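Local coordinates for hypothetical conserved protein (Geobacillus kaustophilus, PDB 3VNP) that catalyses the reversible hydration of carbon dioxide as a homotrimeric gamma-class carbonic anhydrase that holds magnesium or zinc in its active site, at residues 33-38 against 54-59; 60-65 against 78-83; 87-92 against 101-106. All blocks are in the same frame, centred on the assembly; numbering follows the deposited sequence.

Contact 1: 33-38 against 54-59; sequences EETSIW and NRVNIQ
Ile37 and Ile58 pair in register on two neighbouring parallel strands of a left-handed beta-helix, the fold of the hexapeptide-repeat family. Their CA atoms are 4.9 Å apart.

The backbone ladder carries the contact. Glu33 O accepts from Arg55 N at the turn. Further along, Ile58 N donates to Ser36 O, and Trp38 N donates to Ile58 O at 2.9 Å, almost straight at 175°. Before the strands begin, the side chain of Asn54 does a backbone's work. Its OD1 takes Glu33 N at 2.7 Å, in the carbonyl plane and on a lone pair.

Apolar contact lies on the Ile37 and Ile58 face. The two side chains run side by side in the same direction, and their CD1 atoms meet at 3.8 Å. Ile37 reaches this point because CG1 stands beside the backbone N (chi1 -48°) and chi2 then bends the chain.

On the other face, Ser36 OG sits 3.6 Å from Asn57 CB. Water 1 lies 2.8 Å from Ser36 OG and within reach of the carbonyls of Glu34 and Val56, more acceptors than it has protons; Val56 O is less surely placed. At the Trp38 ring edge, Trp38 CD1 is 3.3 Å from Ile58 O.

The only charged pair is loose. Glu34 OE1 lies at the edge of the Arg55 guanidinium, 3.8 Å from NE, a long salt bridge.

Strand 18-19 flanks 36-37, and strand 79-80 flanks 57-58. Helix 146-170 packs against Trp38, Asn57 and Gln59, where its Tyr159 and Tyr166 meet the Trp38 ring. Arg44 of the second subunit makes a cation-pi contact with the same ring.

Contact 2: 60-65 against 78-83; sequences DNSILH and VTVGHQ. With MG (magnesium ion), chain E; MG (magnesium ion), chain G.
This contact joins two successive turns of the left-handed beta-helix between two of the metal sites of the trimer. Asp60 meets His82 beside one magnesium ion, while His65, in the same segment as Asp60, binds another.

Asp60 and His82 point the same way, with carboxylate and ring nearly coplanar, 19° apart. The carboxylate comes to the ring edge at ND1. His82 ND1 donates to Asp60 OD2 at 2.8 Å, but the bond is bent to 115° and weak, and the place of OD2 is less sure. On the far side of the ring, His82 NE2 binds magnesium at 2.5 Å. A water and His65 and His87 of the second subunit complete the ligands seen there. The stronger partner of Asp60 OD2 is Arg44 of that subunit, which makes a salt bridge with it.

The backbone bond is firmer. Gln83 N donates to Asp60 O at 2.6 Å. Gln83 CA also makes a nearly straight C-H...O contact of 3.3 Å with Asn61 O, the next carbonyl along. Ser62 OG lies 3.5 Å from Gly81 O and takes part in hydrogen bonds with Gln59 and Val84.

At the far end of its segment, His65 ND1 binds the second magnesium at 2.3 Å. The ring is placed there by a chi1 of -159°, with CG anti to the backbone N. Asp46 holds His65 NE2 from the other edge and probably fixes the ring's rotation.

Strand 63-65 runs between strands 42-45 and 85-87, while strand 79-80 lies beside 57-58 in a different sheet. Leu64 and Val80 both pack on Ile58 of that strand.

Contact 3: 87-92 against 101-106; sequences HSAIVR and SIILDR. With MG (magnesium ion), chain E.
His87 and Asp105 pair across adjacent turns of the left-handed beta-helix at a magnesium site.

His87 ND1 donates to Asp105 OD1 at 2.8 Å, with an N-H...O angle of 168°. OD1 lies in the ring plane, at the edge, and is met on its syn side; the carboxylate plane is turned 71° from the ring. Asp105 CG stands beside its own backbone N (chi1 -52°), which brings the carboxylate round to His87. Ser67 OG hydrogen-bonds OD1 too and is its strongest polar partner; this second-shell grip probably helps to position the histidine.

Three backbone contacts join the turns. His87 N donates to Ile103 O at 3.0 Å, and Arg106 N to Ser88 O at 2.8 Å. Between them, Asp105 CA makes a C-H...O contact with His87 O.

The apolar part is small: Ala89 CB touches Ile103 CG2 at 3.6 Å.

His65 of the same chain and His82 of the third subunit share the metal, so the site lies between subunits. His87 NE2 binds this magnesium at 2.4 Å, and water 2 binds it at the same distance.

In the fold
From the N terminus, the contacts come in series and none nests in another. Contact 1 closes a loop of 15 residues, contact 2 one of 12 and contact 3 one of 8. Contact 1 leads straight into contact 2, and strand 57-58 continues the sheet to 79-80 through probable backbone hydrogen bonds between Asn57 and Val80 and between Gln59 and Val80. Contacts 2 and 3 meet at the magnesium ion bound by His65 and His87, and His65 O probably bonds Ser88 N. Contacts 1 and 3 do not touch; their centres are about 17 Å apart. All three join neighbouring turns of the beta-helix; contacts 2 and 3 carry metal ligands at the subunit interfaces.

Contact 1: 33-38 against 54-59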
loop_
_atom_site.group_PDB
_atom_site.type_symbol
_atom_site.label_atom_id
_atom_site.label_comp_id
_atom_site.label_asym_id
_atom_site.label_seq_id
_atom_site.Cartn_x
_atom_site.Cartn_y
_atom_site.Cartn_z
ATOM N N GLU A 33 3.193 -23.438 10.069
ATOM C CA GLU A 33 3.005 -23.283 11.508
ATOM C C GLU A 33 3.696 -22.033 12.061
ATOM O O GLU A 33 4.787 -21.654 11.625
ATOM C CB GLU A 33 3.547 -24.535 12.219
ATOM C CG GLU A 33 2.724 -25.065 13.403
ATOM C CD GLU A 33 1.452 -25.805 12.986
ATOM O OE1 GLU A 33 1.528 -26.713 12.126
ATOM O OE2 GLU A 33 0.372 -25.489 13.533
ATOM N N GLU A 34 3.044 -21.393 13.024
ATOM C CA GLU A 34 3.578 -20.200 13.670
ATOM C C GLU A 34 3.802 -18.968 12.783
ATOM O O GLU A 34 4.362 -17.974 13.246
ATOM C CB GLU A 34 4.881 -20.546 14.403
ATOM C CG GLU A 34 4.679 -21.402 15.650
ATOM C CD GLU A 34 5.985 -21.772 16.333
ATOM O OE1 GLU A 34 6.803 -22.483 15.712
ATOM O OE2 GLU A 34 6.195 -21.354 17.492
ATOM N N THR A 35 3.380 -19.008 11.523
ATOM C CA THR A 35 3.579 -17.832 10.689
ATOM C C THR A 35 2.417 -16.861 10.917
ATOM O O THR A 35 1.301 -17.269 11.246
ATOM C CB THR A 35 3.691 -18.182 9.184
ATOM O OG1 THR A 35 2.389 -18.366 8.621
ATOM C CG2 THR A 35 4.500 -19.437 9.000
ATOM N N SER A 36 2.693 -15.573 10.764
ATOM C CA SER A 36 1.676 -14.556 10.972
ATOM C C SER A 36 1.473 -13.691 9.739
ATOM O O SER A 36 2.428 -13.166 9.176
ATOM C CB SER A 36 2.061 -13.685 12.166
ATOM O OG SER A 36 3.437 -13.367 12.122
ATOM N N ILE A 37 0.221 -13.571 9.316
ATOM C CA ILE A 37 -0.146 -12.762 8.158
ATOM C C ILE A 37 -0.842 -11.544 8.783
ATOM O O ILE A 37 -1.929 -11.660 9.364
ATOM C CB ILE A 37 -1.124 -13.536 7.238
ATOM C CG1 ILE A 37 -0.591 -14.954 6.976
ATOM C CG2 ILE A 37 -1.329 -12.785 5.929
ATOM C CD1 ILE A 37 0.730 -15.022 6.246
ATOM N N TRP A 38 -0.221 -10.376 8.674
ATOM C CA TRP A 38 -0.784 -9.190 9.303
ATOM C C TRP A 38 -1.858 -8.407 8.562
ATOM O O TRP A 38 -2.123 -8.626 7.378
ATOM C CB TRP A 38 0.360 -8.282 9.756
ATOM C CG TRP A 38 1.243 -9.018 10.710
ATOM C CD1 TRP A 38 2.207 -9.939 10.392
ATOM C CD2 TRP A 38 1.155 -9.013 12.140
ATOM N NE1 TRP A 38 2.715 -10.508 11.533
ATOM C CE2 TRP A 38 2.087 -9.961 12.621
ATOM C CE3 TRP A 38 0.371 -8.303 13.064
ATOM C CZ2 TRP A 38 2.258 -10.220 13.984
ATOM C CZ3 TRP A 38 0.540 -8.560 14.415
ATOM C CH2 TRP A 38 1.478 -9.512 14.863
ATOM N N ASN A 54 7.129 -22.037 7.613
ATOM C CA ASN A 54 6.795 -21.934 9.029
ATOM C C ASN A 54 7.530 -20.754 9.661
ATOM O O ASN A 54 8.573 -20.333 9.172
ATOM C CB ASN A 54 7.192 -23.233 9.753
ATOM C CG ASN A 54 6.591 -24.474 9.102
ATOM O OD1 ASN A 54 5.390 -24.723 9.203
ATOM N ND2 ASN A 54 7.422 -25.249 8.419
ATOM N N ARG A 55 6.970 -20.223 10.745
ATOM C CA ARG A 55 7.561 -19.104 11.468
ATOM C C ARG A 55 7.845 -17.887 10.599
ATOM O O ARG A 55 8.762 -17.112 10.880
ATOM C CB ARG A 55 8.855 -19.542 12.140
ATOM C CG ARG A 55 8.756 -20.860 12.852
ATOM C CD ARG A 55 9.986 -21.087 13.692
ATOM N NE ARG A 55 9.885 -20.415 14.982
ATOM C CZ ARG A 55 10.837 -19.645 15.500
ATOM N NH1 ARG A 55 11.967 -19.442 14.827
ATOM N NH2 ARG A 55 10.667 -19.090 16.699
ATOM N N VAL A 56 7.054 -17.718 9.548
ATOM C CA VAL A 56 7.209 -16.587 8.641
ATOM C C VAL A 56 6.268 -15.451 9.038
ATOM O O VAL A 56 5.194 -15.699 9.590
ATOM C CB VAL A 56 6.853 -16.993 7.193
ATOM C CG1 VAL A 56 6.847 -15.765 6.296
ATOM C CG2 VAL A 56 7.829 -18.045 6.687
ATOM N N ASN A 57 6.670 -14.208 8.785
ATOM C CA ASN A 57 5.786 -13.081 9.075
ATOM C C ASN A 57 5.660 -12.209 7.840
ATOM O O ASN A 57 6.656 -11.776 7.264
ATOM C CB ASN A 57 6.257 -12.240 10.272
ATOM C CG ASN A 57 7.537 -11.479 10.001
ATOM O OD1 ASN A 57 8.632 -11.941 10.336
ATOM N ND2 ASN A 57 7.408 -10.301 9.394
ATOM N N ILE A 58 4.421 -12.000 7.415
ATOM C CA ILE A 58 4.112 -11.173 6.261
ATOM C C ILE A 58 3.359 -9.974 6.828
ATOM O O ILE A 58 2.163 -10.046 7.115
ATOM C CB ILE A 58 3.254 -11.959 5.257
ATOM C CG1 ILE A 58 4.095 -13.104 4.681
ATOM C CG2 ILE A 58 2.759 -11.045 4.140
ATOM C CD1 ILE A 58 3.346 -14.003 3.739
ATOM N N GLN A 59 4.084 -8.875 7.003
ATOM C CA GLN A 59 3.526 -7.671 7.597
ATOM C C GLN A 59 2.428 -6.924 6.842
ATOM O O GLN A 59 2.177 -7.161 5.660
ATOM C CB GLN A 59 4.673 -6.731 7.990
ATOM C CG GLN A 59 5.448 -7.253 9.204
ATOM C CD GLN A 59 6.738 -6.506 9.463
ATOM O OE1 GLN A 59 6.758 -5.276 9.519
ATOM N NE2 GLN A 59 7.829 -7.250 9.630
HETATM O O HOH W 1 5.329 -15.322 12.709
#

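Contact 2: 60-65 against 78-83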
loop_
_atom_site.group_PDB
_atom_site.type_symbol
_atom_site.label_atom_id
_atom_site.label_comp_id
_atom_site.label_asym_id
_atom_site.label_seq_id
_atom_site.Cartn_x
_atom_site.Cartn_y
_atom_site.Cartn_z
ATOM N N ASP A 60 1.777 -6.036 7.589
ATOM C CA ASP A 60 0.651 -5.202 7.170
ATOM C C ASP A 60 0.600 -4.668 5.749
ATOM O O ASP A 60 1.588 -4.162 5.223
ATOM C CB ASP A 60 0.541 -4.032 8.141
ATOM C CG ASP A 60 0.748 -4.464 9.584
ATOM O OD1 ASP A 60 -0.224 -4.915 10.241
ATOM O OD2 ASP A 60 1.899 -4.372 10.055
ATOM N N ASN A 61 -0.577 -4.782 5.142
ATOM C CA ASN A 61 -0.819 -4.283 3.793
ATOM C C ASN A 61 0.032 -4.839 2.666
ATOM O O ASN A 61 0.321 -4.122 1.710
ATOM C CB ASN A 61 -0.685 -2.765 3.779
ATOM C CG ASN A 61 -1.834 -2.083 4.456
ATOM O OD1 ASN A 61 -2.959 -2.092 3.950
ATOM N ND2 ASN A 61 -1.570 -1.486 5.615
ATOM N N SER A 62 0.440 -6.098 2.752
ATOM C CA SER A 62 1.240 -6.654 1.670
ATOM C C SER A 62 0.358 -7.312 0.614
ATOM O O SER A 62 -0.812 -7.632 0.858
ATOM C CB SER A 62 2.239 -7.668 2.208
ATOM O OG SER A 62 3.145 -7.033 3.085
ATOM N N ILE A 63 0.922 -7.495 -0.570
ATOM C CA ILE A 63 0.192 -8.128 -1.649
ATOM C C ILE A 63 1.013 -9.296 -2.188
ATOM O O ILE A 63 2.153 -9.119 -2.632
ATOM C CB ILE A 63 -0.076 -7.153 -2.816
ATOM C CG1 ILE A 63 -0.611 -5.820 -2.287
ATOM C CG2 ILE A 63 -1.074 -7.778 -3.784
ATOM C CD1 ILE A 63 -1.885 -5.944 -1.467
ATOM N N LEU A 64 0.433 -10.489 -2.131
ATOM C CA LEU A 64 1.092 -11.681 -2.645
ATOM C C LEU A 64 0.280 -12.225 -3.812
ATOM O O LEU A 64 -0.908 -12.512 -3.669
ATOM C CB LEU A 64 1.238 -12.738 -1.544
ATOM C CG LEU A 64 2.500 -12.571 -0.677
ATOM C CD1 LEU A 64 2.508 -11.187 -0.029
ATOM C CD2 LEU A 64 2.560 -13.667 0.384
ATOM N N HIS A 65 0.915 -12.332 -4.976
ATOM C CA HIS A 65 0.246 -12.854 -6.160
ATOM C C HIS A 65 1.251 -13.577 -7.063
ATOM O O HIS A 65 2.431 -13.695 -6.731
ATOM C CB HIS A 65 -0.432 -11.720 -6.940
ATOM C CG HIS A 65 -1.529 -12.186 -7.850
ATOM N ND1 HIS A 65 -1.838 -11.548 -9.032
ATOM C CD2 HIS A 65 -2.393 -13.222 -7.748
ATOM C CE1 HIS A 65 -2.842 -12.173 -9.620
ATOM N NE2 HIS A 65 -3.198 -13.193 -8.861
ATOM N N VAL A 78 11.187 -16.421 7.089
ATOM C CA VAL A 78 11.244 -15.183 6.317
ATOM C C VAL A 78 10.460 -14.036 6.951
ATOM O O VAL A 78 9.387 -14.233 7.524
ATOM C CB VAL A 78 10.724 -15.401 4.875
ATOM C CG1 VAL A 78 10.482 -14.059 4.189
ATOM C CG2 VAL A 78 11.733 -16.211 4.087
ATOM N N THR A 79 11.022 -12.838 6.845
ATOM C CA THR A 79 10.396 -11.638 7.368
ATOM C C THR A 79 10.036 -10.750 6.184
ATOM O O THR A 79 10.905 -10.344 5.422
ATOM C CB THR A 79 11.352 -10.858 8.294
ATOM O OG1 THR A 79 11.364 -11.457 9.593
ATOM C CG2 THR A 79 10.914 -9.417 8.421
ATOM N N VAL A 80 8.751 -10.473 6.017
ATOM C CA VAL A 80 8.298 -9.610 4.933
ATOM C C VAL A 80 7.767 -8.328 5.571
ATOM O O VAL A 80 6.746 -8.331 6.267
ATOM C CB VAL A 80 7.180 -10.282 4.086
ATOM C CG1 VAL A 80 6.713 -9.329 2.992
ATOM C CG2 VAL A 80 7.704 -11.567 3.448
ATOM N N GLY A 81 8.485 -7.236 5.339
ATOM C CA GLY A 81 8.111 -5.952 5.903
ATOM C C GLY A 81 6.776 -5.396 5.439
ATOM O O GLY A 81 6.150 -5.905 4.509
ATOM N N HIS A 82 6.355 -4.327 6.100
ATOM C CA HIS A 82 5.095 -3.671 5.807
ATOM C C HIS A 82 4.907 -3.323 4.343
ATOM O O HIS A 82 5.853 -2.962 3.652
ATOM C CB HIS A 82 4.986 -2.373 6.605
ATOM C CG HIS A 82 5.120 -2.548 8.082
ATOM N ND1 HIS A 82 4.161 -3.178 8.846
ATOM C CD2 HIS A 82 6.084 -2.145 8.943
ATOM C CE1 HIS A 82 4.528 -3.152 10.114
ATOM N NE2 HIS A 82 5.692 -2.530 10.201
ATOM N N GLN A 83 3.665 -3.427 3.888
ATOM C CA GLN A 83 3.307 -3.054 2.535
ATOM C C GLN A 83 4.305 -3.489 1.471
ATOM O O GLN A 83 4.876 -2.661 0.761
ATOM C CB GLN A 83 3.125 -1.540 2.494
ATOM C CG GLN A 83 2.793 -0.954 1.142
ATOM C CD GLN A 83 2.830 0.568 1.152
ATOM O OE1 GLN A 83 3.326 1.190 0.211
ATOM N NE2 GLN A 83 2.298 1.174 2.215
HETATM MG MG MG E . -0.751 -9.931 -10.317
HETATM MG MG MG G . 7.838 -2.464 11.506
HETATM O O HOH W 2 -2.076 -9.628 -12.336
HETATM O O HOH W 3 8.965 -4.532 12.328
#

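Contact 3: 87-92 against 101-106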
loop_
_atom_site.group_PDB
_atom_site.type_symbol
_atom_site.label_atom_id
_atom_site.label_comp_id
_atom_site.label_asym_id
_atom_site.label_seq_id
_atom_site.Cartn_x
_atom_site.Cartn_y
_atom_site.Cartn_z
ATOM N N HIS A 87 5.586 -10.846 -6.126
ATOM C CA HIS A 87 4.954 -11.395 -7.311
ATOM C C HIS A 87 5.758 -12.551 -7.891
ATOM O O HIS A 87 6.811 -12.342 -8.486
ATOM C CB HIS A 87 4.785 -10.284 -8.343
ATOM C CG HIS A 87 3.569 -10.440 -9.200
ATOM N ND1 HIS A 87 3.557 -11.209 -10.346
ATOM C CD2 HIS A 87 2.316 -9.945 -9.064
ATOM C CE1 HIS A 87 2.349 -11.179 -10.878
ATOM N NE2 HIS A 87 1.577 -10.421 -10.118
ATOM N N SER A 88 5.250 -13.770 -7.714
ATOM C CA SER A 88 5.925 -14.965 -8.214
ATOM C C SER A 88 7.390 -14.928 -7.826
ATOM O O SER A 88 8.264 -15.258 -8.625
ATOM C CB SER A 88 5.809 -15.052 -9.731
ATOM O OG SER A 88 4.499 -15.407 -10.114
ATOM N N ALA A 89 7.653 -14.512 -6.594
ATOM C CA ALA A 89 9.016 -14.426 -6.106
ATOM C C ALA A 89 9.366 -15.676 -5.322
ATOM O O ALA A 89 8.481 -16.401 -4.860
ATOM C CB ALA A 89 9.180 -13.197 -5.222
ATOM N N ILE A 90 10.664 -15.924 -5.190
ATOM C CA ILE A 90 11.169 -17.065 -4.450
ATOM C C ILE A 90 12.081 -16.512 -3.368
ATOM O O ILE A 90 13.197 -16.079 -3.643
ATOM C CB ILE A 90 11.944 -18.009 -5.378
ATOM C CG1 ILE A 90 10.994 -18.539 -6.449
ATOM C CG2 ILE A 90 12.549 -19.168 -4.585
ATOM C CD1 ILE A 90 11.674 -19.311 -7.537
ATOM N N VAL A 91 11.584 -16.508 -2.135
ATOM C CA VAL A 91 12.333 -15.988 -0.996
ATOM C C VAL A 91 12.866 -17.153 -0.169
ATOM O O VAL A 91 12.089 -17.928 0.395
ATOM C CB VAL A 91 11.428 -15.099 -0.104
ATOM C CG1 VAL A 91 12.266 -14.347 0.905
ATOM C CG2 VAL A 91 10.624 -14.136 -0.969
ATOM N N ARG A 92 14.189 -17.277 -0.096
ATOM C CA ARG A 92 14.803 -18.365 0.657
ATOM C C ARG A 92 14.774 -18.165 2.170
ATOM O O ARG A 92 14.535 -17.059 2.665
ATOM C CB ARG A 92 16.245 -18.587 0.181
ATOM C CG ARG A 92 16.344 -18.963 -1.289
ATOM C CD ARG A 92 15.520 -20.197 -1.568
ATOM N NE ARG A 92 15.588 -20.607 -2.963
ATOM C CZ ARG A 92 15.021 -21.712 -3.439
ATOM N NH1 ARG A 92 14.347 -22.511 -2.621
ATOM N NH2 ARG A 92 15.118 -22.015 -4.729
ATOM N N SER A 101 9.118 -2.656 -0.295
ATOM C CA SER A 101 9.841 -3.209 -1.435
ATOM C C SER A 101 8.915 -3.919 -2.409
ATOM O O SER A 101 7.752 -4.182 -2.103
ATOM C CB SER A 101 10.909 -4.192 -0.960
ATOM O OG SER A 101 11.878 -3.540 -0.165
ATOM N N ILE A 102 9.447 -4.225 -3.586
ATOM C CA ILE A 102 8.696 -4.922 -4.616
ATOM C C ILE A 102 9.615 -5.991 -5.200
ATOM O O ILE A 102 10.656 -5.674 -5.779
ATOM C CB ILE A 102 8.252 -3.960 -5.740
ATOM C CG1 ILE A 102 7.376 -2.849 -5.154
ATOM C CG2 ILE A 102 7.486 -4.723 -6.812
ATOM C CD1 ILE A 102 6.790 -1.901 -6.198
ATOM N N ILE A 103 9.242 -7.255 -5.029
ATOM C CA ILE A 103 10.050 -8.351 -5.546
ATOM C C ILE A 103 9.289 -8.933 -6.715
ATOM O O ILE A 103 8.205 -9.488 -6.548
ATOM C CB ILE A 103 10.263 -9.441 -4.476
ATOM C CG1 ILE A 103 10.633 -8.789 -3.139
ATOM C CG2 ILE A 103 11.355 -10.397 -4.922
ATOM C CD1 ILE A 103 11.894 -7.938 -3.177
ATOM N N LEU A 104 9.853 -8.812 -7.909
ATOM C CA LEU A 104 9.166 -9.302 -9.087
ATOM C C LEU A 104 9.441 -10.743 -9.514
ATOM O O LEU A 104 10.271 -11.441 -8.940
ATOM C CB LEU A 104 9.383 -8.315 -10.237
ATOM C CG LEU A 104 8.778 -6.950 -9.859
ATOM C CD1 LEU A 104 9.060 -5.924 -10.927
ATOM C CD2 LEU A 104 7.276 -7.096 -9.643
ATOM N N ASP A 105 8.698 -11.166 -10.527
ATOM C CA ASP A 105 8.711 -12.514 -11.075
ATOM C C ASP A 105 10.008 -13.287 -11.298
ATOM O O ASP A 105 10.916 -12.851 -12.007
ATOM C CB ASP A 105 7.874 -12.480 -12.342
ATOM C CG ASP A 105 6.508 -11.866 -12.091
ATOM O OD1 ASP A 105 5.575 -12.600 -11.702
ATOM O OD2 ASP A 105 6.371 -10.635 -12.241
ATOM N N ARG A 106 10.050 -14.467 -10.680
ATOM C CA ARG A 106 11.176 -15.387 -10.750
ATOM C C ARG A 106 12.420 -14.840 -10.075
ATOM O O ARG A 106 13.477 -15.469 -10.086
ATOM C CB ARG A 106 11.457 -15.765 -12.204
ATOM C CG ARG A 106 10.241 -16.378 -12.885
ATOM C CD ARG A 106 10.494 -16.681 -14.348
ATOM N NE ARG A 106 11.119 -17.985 -14.542
ATOM C CZ ARG A 106 11.510 -18.450 -15.725
ATOM N NH1 ARG A 106 11.343 -17.712 -16.816
ATOM N NH2 ARG A 106 12.063 -19.653 -15.816
HETATM MG MG MG E . -0.751 -9.931 -10.317
HETATM O O HOH W 2 -2.076 -9.628 -12.336
#